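Local coordinates for lipoprotein (Leptospira interrogans serogroup Icterohaemorrhagiae serovar copenhageni, PDB 6OE6), which is of unknown function but is probably a lipid-tethered lipoprotein whose folded domain is built from two packed beta sheets, at residues V19-E24 against T53-Y58; V72-F77 against Q103-G108; K109-V114 against I121-F126. All blocks are in the same frame, centred on the assembly; numbering follows the deposited sequence.

How the contacts relate
The three contacts sample both layers of a beta sandwich and one of the connections between them. Contact 1 pairs neighbouring strands of one sheet and contact 3 pairs the two arms of a hairpin in the other; both are antiparallel backbone ladders and partly buried. Contact 2 lies nearer the surface, where loop residues 103-108 meet strand 72-77 through a leucine pair and perhaps a water, without a direct hydrogen bond. It shares a sheet with contact 3, since strand 72-77 hydrogen-bonds to strand 109-114. Across the sandwich, Y56 packs on V72 and L112, I54 meets L105 and F126, and Y58 OH probably bonds D122 OD2.

Contact 1: residues V19-E24 against T53-Y58; sequences VLLDEE and TICYIY. With FMT (formic acid), chain D.
The amide of T53 donates to the carbonyl of L21, T53 N to L21 O at 2.8 Å. The return bond from L21 N to T53 O completes a ring, and a second ring joins V19 to C55, where C55 N reaches V19 O at 2.9 Å. Strands 15-21 and 53-59 are thereby held as antiparallel neighbours in one sheet of a beta sandwich. L20 and I54 form the non-hydrogen-bonded pair between the two rings; their side chains run alongside each other and L20 CD2 touches I54 CG1 at 3.9 Å. On the other face, V19 CG1 rests against C55 CB at 3.7 Å, while L21 lays its CG against C55 SG, also at 3.7 Å. Beyond the strand end, E23, poorly ordered and bent at chi2 (-69°), brings OE2 to 2.5 Å from T53 OG1, a contact too short to be trusted in detail. Turned to the face of I54, Y56 bonds through OH to O2 of a formic acid, which K89 and S101 also hold. The backbone ladder therefore fixes the pairing, side chains adding apolar contact and, less certainly, a polar link at the strand end.

Contact 2: residues V72-F77 against Q103-G108; sequences VSLSKF and QGLSPG
L74 and L105 reach toward each other tip to tip, joining a strand of a beta sandwich to the loop that passes from strand 97-102 of one sheet to strand 108-116 of the other. The approach is made by methyl groups: L74 CD2 meets L105 CD2 at 4.0 Å and L105 CD1 at 4.1 Å. L74 swings its CG anti to the backbone N (chi1 -168°), whereas L105 keeps its CG anti to the carbonyl carbon. Y110 of the adjacent strand touches both L105 and K76, and its OH bonds to S106 O, a further tie between this loop and the sheet. Two residues along from L74, K76 also points toward the loop. Its chain runs extended as far as CE, which passes S106 CB at 4.2 Å, and then kinks at chi4 (-67°). The ammonium group consequently comes near the carbonyl of P107, although the 3.6 Å between K76 NZ and P107 O is too long for a direct hydrogen bond. The 2.4 Å from K76 NZ to a water is too short to be sound; the same water donates to P107 O at 3.1 Å.

Contact 3: residues K109-V114 against I121-F126; sequences KYLLKV and IDEVEF
A classic beta bulge sets two residues, I121 and D122, against the single V114 and interrupts an otherwise regular ladder. V114 is held by both bulge residues: its N donates to D122 O at 2.9 Å, and its O accepts from I121 N at 2.9 Å. Beside this carbonyl, I121 CG1 packs 3.4 Å from V114 O, and CG1 of V114 meets the end of the isoleucine. The carboxylate of D122 turns back on its own strand, where OD1 accepts from E123 N on its anti side; OD1 also forms a salt bridge with R43, and OD2 is hydrogen-bonded to Y58 OH. Past the bulge, the hairpin of strands 108-116 and 119-129 continues with the hydrogen-bonded pairs L112-V124 and Y110-F126. L112 and V124 lie side by side on the sandwich interior, L112 CB to V124 CG1 at 3.9 Å. Farther along, F126 places its ring toward the partner strand through chi1 of 62°, and Y110 CB sits over one face, 3.6 Å from F126 CZ. The ring planes lie 22° apart, but the rings are displaced and hardly overlap. On the opposite face of the sheet, L111 CD1 touches E125 CG at 3.7 Å, while the carboxylate of E125 is bonded to Y81 OH.

Contact 1: residues V19-E24 against T53-Y58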
# COMPACT_ATOMS: atom_id res chain seq x y z
N VAL A 19 -0.21 7.94 -4.47
CA VAL A 19 -0.95 8.78 -5.41
C VAL A 19 -1.97 7.89 -6.10
O VAL A 19 -1.72 6.71 -6.33
CB VAL A 19 -0.03 9.51 -6.42
CG1 VAL A 19 0.75 8.51 -7.28
CG2 VAL A 19 -0.84 10.43 -7.30
N LEU A 20 -3.16 8.45 -6.36
CA LEU A 20 -4.22 7.72 -7.05
C LEU A 20 -4.23 8.12 -8.52
O LEU A 20 -4.21 9.31 -8.84
CB LEU A 20 -5.57 8.02 -6.41
CG LEU A 20 -5.79 7.62 -4.96
CD1 LEU A 20 -7.16 8.03 -4.50
CD2 LEU A 20 -5.63 6.10 -4.84
N LEU A 21 -4.27 7.12 -9.41
CA LEU A 21 -4.17 7.34 -10.85
C LEU A 21 -5.42 6.87 -11.57
O LEU A 21 -5.93 5.78 -11.31
CB LEU A 21 -2.96 6.61 -11.43
CG LEU A 21 -1.59 7.28 -11.36
CD1 LEU A 21 -0.75 6.78 -12.54
CD2 LEU A 21 -1.72 8.80 -11.39
N ASP A 22 -5.91 7.69 -12.50
CA ASP A 22 -6.99 7.25 -13.37
C ASP A 22 -6.37 6.63 -14.61
O ASP A 22 -5.59 7.29 -15.31
CB ASP A 22 -7.90 8.41 -13.76
CG ASP A 22 -9.21 7.94 -14.33
OD1 ASP A 22 -10.20 7.89 -13.58
OD2 ASP A 22 -9.25 7.57 -15.53
N GLU A 23 -6.71 5.37 -14.88
CA GLU A 23 -6.16 4.68 -16.05
C GLU A 23 -6.49 5.44 -17.33
O GLU A 23 -5.60 5.97 -18.00
CB GLU A 23 -6.67 3.24 -16.09
CG GLU A 23 -6.16 2.35 -14.95
CD GLU A 23 -4.66 2.06 -15.04
OE1 GLU A 23 -4.07 2.29 -16.12
OE2 GLU A 23 -4.07 1.59 -14.04
N GLU A 24 -7.78 5.54 -17.65
CA GLU A 24 -8.26 6.34 -18.78
C GLU A 24 -7.50 6.05 -20.08
O GLU A 24 -8.09 5.65 -21.08
CB GLU A 24 -8.16 7.84 -18.45
N THR A 53 -6.20 3.52 -9.71
CA THR A 53 -5.04 2.68 -9.46
C THR A 53 -4.25 3.27 -8.30
O THR A 53 -3.97 4.47 -8.28
CB THR A 53 -4.21 2.54 -10.75
OG1 THR A 53 -4.96 1.76 -11.69
CG2 THR A 53 -2.89 1.81 -10.49
N ILE A 54 -3.95 2.44 -7.30
CA ILE A 54 -3.31 2.88 -6.07
C ILE A 54 -1.81 2.73 -6.27
O ILE A 54 -1.31 1.61 -6.36
CB ILE A 54 -3.77 2.05 -4.87
CG1 ILE A 54 -5.31 2.17 -4.67
CG2 ILE A 54 -2.94 2.44 -3.59
CD1 ILE A 54 -5.94 1.04 -3.80
N CYS A 55 -1.09 3.85 -6.36
CA CYS A 55 0.36 3.84 -6.59
C CYS A 55 1.09 4.18 -5.31
O CYS A 55 0.74 5.16 -4.63
CB CYS A 55 0.76 4.84 -7.68
SG CYS A 55 -0.15 4.64 -9.22
N TYR A 56 2.11 3.39 -4.96
CA TYR A 56 2.87 3.67 -3.75
C TYR A 56 4.35 3.83 -4.05
O TYR A 56 4.88 3.38 -5.08
CB TYR A 56 2.67 2.58 -2.66
CG TYR A 56 3.43 1.31 -2.98
CD1 TYR A 56 4.74 1.13 -2.56
CD2 TYR A 56 2.83 0.30 -3.70
CE1 TYR A 56 5.44 -0.02 -2.87
CE2 TYR A 56 3.52 -0.85 -4.02
CZ TYR A 56 4.82 -1.01 -3.60
OH TYR A 56 5.49 -2.17 -3.94
N ILE A 57 5.00 4.53 -3.14
CA ILE A 57 6.45 4.59 -3.09
C ILE A 57 6.82 4.23 -1.66
O ILE A 57 6.08 4.52 -0.71
CB ILE A 57 6.98 5.99 -3.49
CG1 ILE A 57 8.49 5.95 -3.69
CG2 ILE A 57 6.58 7.05 -2.47
CD1 ILE A 57 9.05 7.20 -4.37
N TYR A 58 7.95 3.53 -1.50
CA TYR A 58 8.52 3.31 -0.17
C TYR A 58 9.94 3.84 -0.14
O TYR A 58 10.77 3.44 -0.96
CB TYR A 58 8.49 1.83 0.24
CG TYR A 58 9.01 1.63 1.65
CD1 TYR A 58 8.27 2.04 2.75
CD2 TYR A 58 10.26 1.07 1.88
CE1 TYR A 58 8.75 1.88 4.03
CE2 TYR A 58 10.74 0.90 3.15
CZ TYR A 58 9.99 1.30 4.23
OH TYR A 58 10.47 1.14 5.50
C FMT D . 3.49 -3.84 -6.71
O1 FMT D . 3.43 -3.40 -7.85
O2 FMT D . 4.38 -3.49 -5.93

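Contact 2: residues V72-F77 against Q103-G108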
# COMPACT_ATOMS: atom_id res chain seq x y z
N VAL A 72 7.91 -7.09 -1.74
CA VAL A 72 6.70 -6.67 -1.05
C VAL A 72 5.74 -7.84 -1.05
O VAL A 72 5.81 -8.72 -1.91
CB VAL A 72 6.04 -5.44 -1.70
CG1 VAL A 72 6.99 -4.23 -1.59
CG2 VAL A 72 5.68 -5.74 -3.17
N SER A 73 4.82 -7.82 -0.08
CA SER A 73 3.66 -8.69 -0.13
C SER A 73 2.43 -7.87 0.18
O SER A 73 2.48 -6.86 0.89
CB SER A 73 3.78 -9.87 0.84
OG SER A 73 3.55 -9.46 2.16
N LEU A 74 1.31 -8.27 -0.41
CA LEU A 74 0.04 -7.69 -0.07
C LEU A 74 -0.84 -8.79 0.49
O LEU A 74 -0.86 -9.91 -0.03
CB LEU A 74 -0.60 -7.05 -1.31
CG LEU A 74 -1.80 -6.15 -1.02
CD1 LEU A 74 -1.38 -4.88 -0.26
CD2 LEU A 74 -2.41 -5.73 -2.38
N SER A 75 -1.54 -8.49 1.57
CA SER A 75 -2.45 -9.42 2.21
C SER A 75 -3.83 -8.80 2.26
O SER A 75 -3.97 -7.59 2.47
CB SER A 75 -2.00 -9.75 3.65
OG SER A 75 -0.71 -10.35 3.66
N LYS A 76 -4.87 -9.62 2.13
CA LYS A 76 -6.24 -9.14 2.20
C LYS A 76 -6.88 -9.69 3.47
O LYS A 76 -6.68 -10.85 3.82
CB LYS A 76 -7.06 -9.57 0.99
CG LYS A 76 -8.48 -8.93 0.99
CD LYS A 76 -9.24 -9.32 -0.30
CE LYS A 76 -10.52 -8.50 -0.49
NZ LYS A 76 -11.56 -8.79 0.54
N PHE A 77 -7.63 -8.85 4.17
CA PHE A 77 -8.25 -9.30 5.42
C PHE A 77 -9.51 -10.13 5.17
O PHE A 77 -10.46 -9.69 4.49
CB PHE A 77 -8.57 -8.07 6.26
CG PHE A 77 -8.88 -8.35 7.70
CD1 PHE A 77 -7.85 -8.42 8.63
CD2 PHE A 77 -10.18 -8.53 8.12
CE1 PHE A 77 -8.13 -8.65 9.97
CE2 PHE A 77 -10.46 -8.75 9.46
CZ PHE A 77 -9.42 -8.81 10.39
N GLN A 103 -3.98 -2.21 -9.28
CA GLN A 103 -5.15 -1.92 -10.12
C GLN A 103 -6.24 -2.95 -9.86
O GLN A 103 -6.01 -4.16 -9.96
CB GLN A 103 -4.77 -1.93 -11.61
CG GLN A 103 -5.97 -1.79 -12.58
CD GLN A 103 -5.61 -2.06 -14.06
OE1 GLN A 103 -4.54 -2.60 -14.38
NE2 GLN A 103 -6.49 -1.67 -14.95
N GLY A 104 -7.46 -2.48 -9.59
CA GLY A 104 -8.56 -3.42 -9.49
C GLY A 104 -8.67 -4.22 -8.21
O GLY A 104 -9.31 -5.29 -8.22
N LEU A 105 -8.08 -3.77 -7.09
CA LEU A 105 -8.33 -4.47 -5.83
C LEU A 105 -9.82 -4.45 -5.49
O LEU A 105 -10.49 -3.44 -5.70
CB LEU A 105 -7.53 -3.84 -4.67
CG LEU A 105 -6.00 -3.93 -4.79
CD1 LEU A 105 -5.35 -3.17 -3.61
CD2 LEU A 105 -5.47 -5.38 -4.86
N SER A 106 -10.32 -5.57 -4.97
CA SER A 106 -11.69 -5.61 -4.46
C SER A 106 -11.80 -4.74 -3.20
O SER A 106 -10.81 -4.56 -2.48
CB SER A 106 -12.09 -7.04 -4.11
OG SER A 106 -12.14 -7.84 -5.28
N PRO A 107 -12.98 -4.24 -2.88
CA PRO A 107 -13.14 -3.53 -1.61
C PRO A 107 -12.71 -4.41 -0.45
O PRO A 107 -12.92 -5.63 -0.46
CB PRO A 107 -14.64 -3.21 -1.57
CG PRO A 107 -14.99 -3.09 -3.00
CD PRO A 107 -14.22 -4.18 -3.68
N GLY A 108 -12.03 -3.81 0.51
CA GLY A 108 -11.59 -4.56 1.68
C GLY A 108 -10.44 -3.88 2.38
O GLY A 108 -10.10 -2.73 2.12
O HOH W 1 -13.43 -7.76 1.69

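Contact 3: residues K109-V114 against I121-F126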
# COMPACT_ATOMS: atom_id res chain seq x y z
N LYS A 109 -9.85 -4.62 3.31
CA LYS A 109 -8.76 -4.12 4.12
C LYS A 109 -7.50 -4.87 3.72
O LYS A 109 -7.53 -6.10 3.61
CB LYS A 109 -9.08 -4.31 5.61
CG LYS A 109 -8.09 -3.61 6.55
CD LYS A 109 -8.65 -3.56 8.00
CE LYS A 109 -8.64 -4.93 8.66
NZ LYS A 109 -9.12 -4.90 10.09
N TYR A 110 -6.40 -4.14 3.53
CA TYR A 110 -5.16 -4.69 2.98
C TYR A 110 -3.97 -4.31 3.84
O TYR A 110 -3.97 -3.26 4.50
CB TYR A 110 -4.89 -4.18 1.54
CG TYR A 110 -5.95 -4.68 0.58
CD1 TYR A 110 -5.77 -5.90 -0.09
CD2 TYR A 110 -7.14 -3.97 0.39
CE1 TYR A 110 -6.74 -6.40 -0.93
CE2 TYR A 110 -8.12 -4.46 -0.47
CZ TYR A 110 -7.89 -5.68 -1.13
OH TYR A 110 -8.83 -6.20 -1.98
N LEU A 111 -2.95 -5.17 3.79
CA LEU A 111 -1.72 -5.01 4.54
C LEU A 111 -0.58 -5.18 3.55
O LEU A 111 -0.43 -6.25 2.94
CB LEU A 111 -1.61 -6.04 5.67
CG LEU A 111 -0.32 -6.04 6.51
CD1 LEU A 111 -0.19 -4.70 7.25
CD2 LEU A 111 -0.31 -7.23 7.48
N LEU A 112 0.23 -4.14 3.42
CA LEU A 112 1.39 -4.14 2.51
C LEU A 112 2.63 -4.26 3.38
O LEU A 112 2.80 -3.45 4.30
CB LEU A 112 1.41 -2.85 1.69
CG LEU A 112 2.65 -2.54 0.85
CD1 LEU A 112 2.90 -3.64 -0.20
CD2 LEU A 112 2.42 -1.18 0.17
N LYS A 113 3.46 -5.26 3.12
CA LYS A 113 4.69 -5.47 3.87
C LYS A 113 5.88 -5.26 2.94
O LYS A 113 5.81 -5.59 1.76
CB LYS A 113 4.76 -6.88 4.46
CG LYS A 113 3.66 -7.22 5.49
CD LYS A 113 3.84 -8.63 5.98
CE LYS A 113 2.67 -9.07 6.84
NZ LYS A 113 2.97 -10.37 7.47
N VAL A 114 6.97 -4.74 3.50
CA VAL A 114 8.22 -4.56 2.76
C VAL A 114 9.29 -5.43 3.42
O VAL A 114 9.48 -5.36 4.64
CB VAL A 114 8.66 -3.08 2.74
CG1 VAL A 114 10.04 -2.97 2.03
CG2 VAL A 114 7.61 -2.18 2.07
N ILE A 121 10.66 -5.31 7.27
CA ILE A 121 11.19 -4.08 7.85
C ILE A 121 10.14 -3.00 8.02
O ILE A 121 10.40 -2.01 8.72
CB ILE A 121 12.37 -3.52 7.03
CG1 ILE A 121 11.90 -3.19 5.61
CG2 ILE A 121 13.55 -4.49 7.02
CD1 ILE A 121 12.86 -2.35 4.86
N ASP A 122 8.97 -3.14 7.40
CA ASP A 122 7.94 -2.13 7.54
C ASP A 122 6.65 -2.68 6.97
O ASP A 122 6.65 -3.66 6.21
CB ASP A 122 8.33 -0.83 6.82
CG ASP A 122 7.83 0.40 7.52
OD1 ASP A 122 6.85 0.32 8.30
OD2 ASP A 122 8.43 1.47 7.30
N GLU A 123 5.54 -2.07 7.36
CA GLU A 123 4.23 -2.51 6.88
C GLU A 123 3.24 -1.38 7.11
O GLU A 123 3.45 -0.49 7.94
CB GLU A 123 3.77 -3.80 7.58
CG GLU A 123 3.40 -3.62 9.03
CD GLU A 123 3.22 -4.95 9.74
OE1 GLU A 123 4.19 -5.74 9.76
OE2 GLU A 123 2.12 -5.20 10.27
N VAL A 124 2.14 -1.43 6.36
CA VAL A 124 1.14 -0.37 6.37
C VAL A 124 -0.20 -0.97 5.95
O VAL A 124 -0.26 -1.86 5.09
CB VAL A 124 1.55 0.79 5.43
CG1 VAL A 124 1.65 0.30 3.99
CG2 VAL A 124 0.57 1.98 5.56
N GLU A 125 -1.27 -0.52 6.59
CA GLU A 125 -2.63 -0.92 6.24
C GLU A 125 -3.35 0.16 5.43
O GLU A 125 -3.14 1.36 5.65
CB GLU A 125 -3.44 -1.22 7.50
CG GLU A 125 -2.92 -2.39 8.30
CD GLU A 125 -3.69 -2.58 9.60
OE1 GLU A 125 -3.53 -1.75 10.52
OE2 GLU A 125 -4.46 -3.55 9.67
N PHE A 126 -4.24 -0.27 4.54
CA PHE A 126 -5.15 0.66 3.87
C PHE A 126 -6.48 -0.04 3.57
O PHE A 126 -6.57 -1.26 3.51
CB PHE A 126 -4.52 1.26 2.60
CG PHE A 126 -4.17 0.26 1.52
CD1 PHE A 126 -5.14 -0.14 0.60
CD2 PHE A 126 -2.86 -0.24 1.37
CE1 PHE A 126 -4.81 -1.05 -0.43
CE2 PHE A 126 -2.53 -1.12 0.33
CZ PHE A 126 -3.51 -1.54 -0.56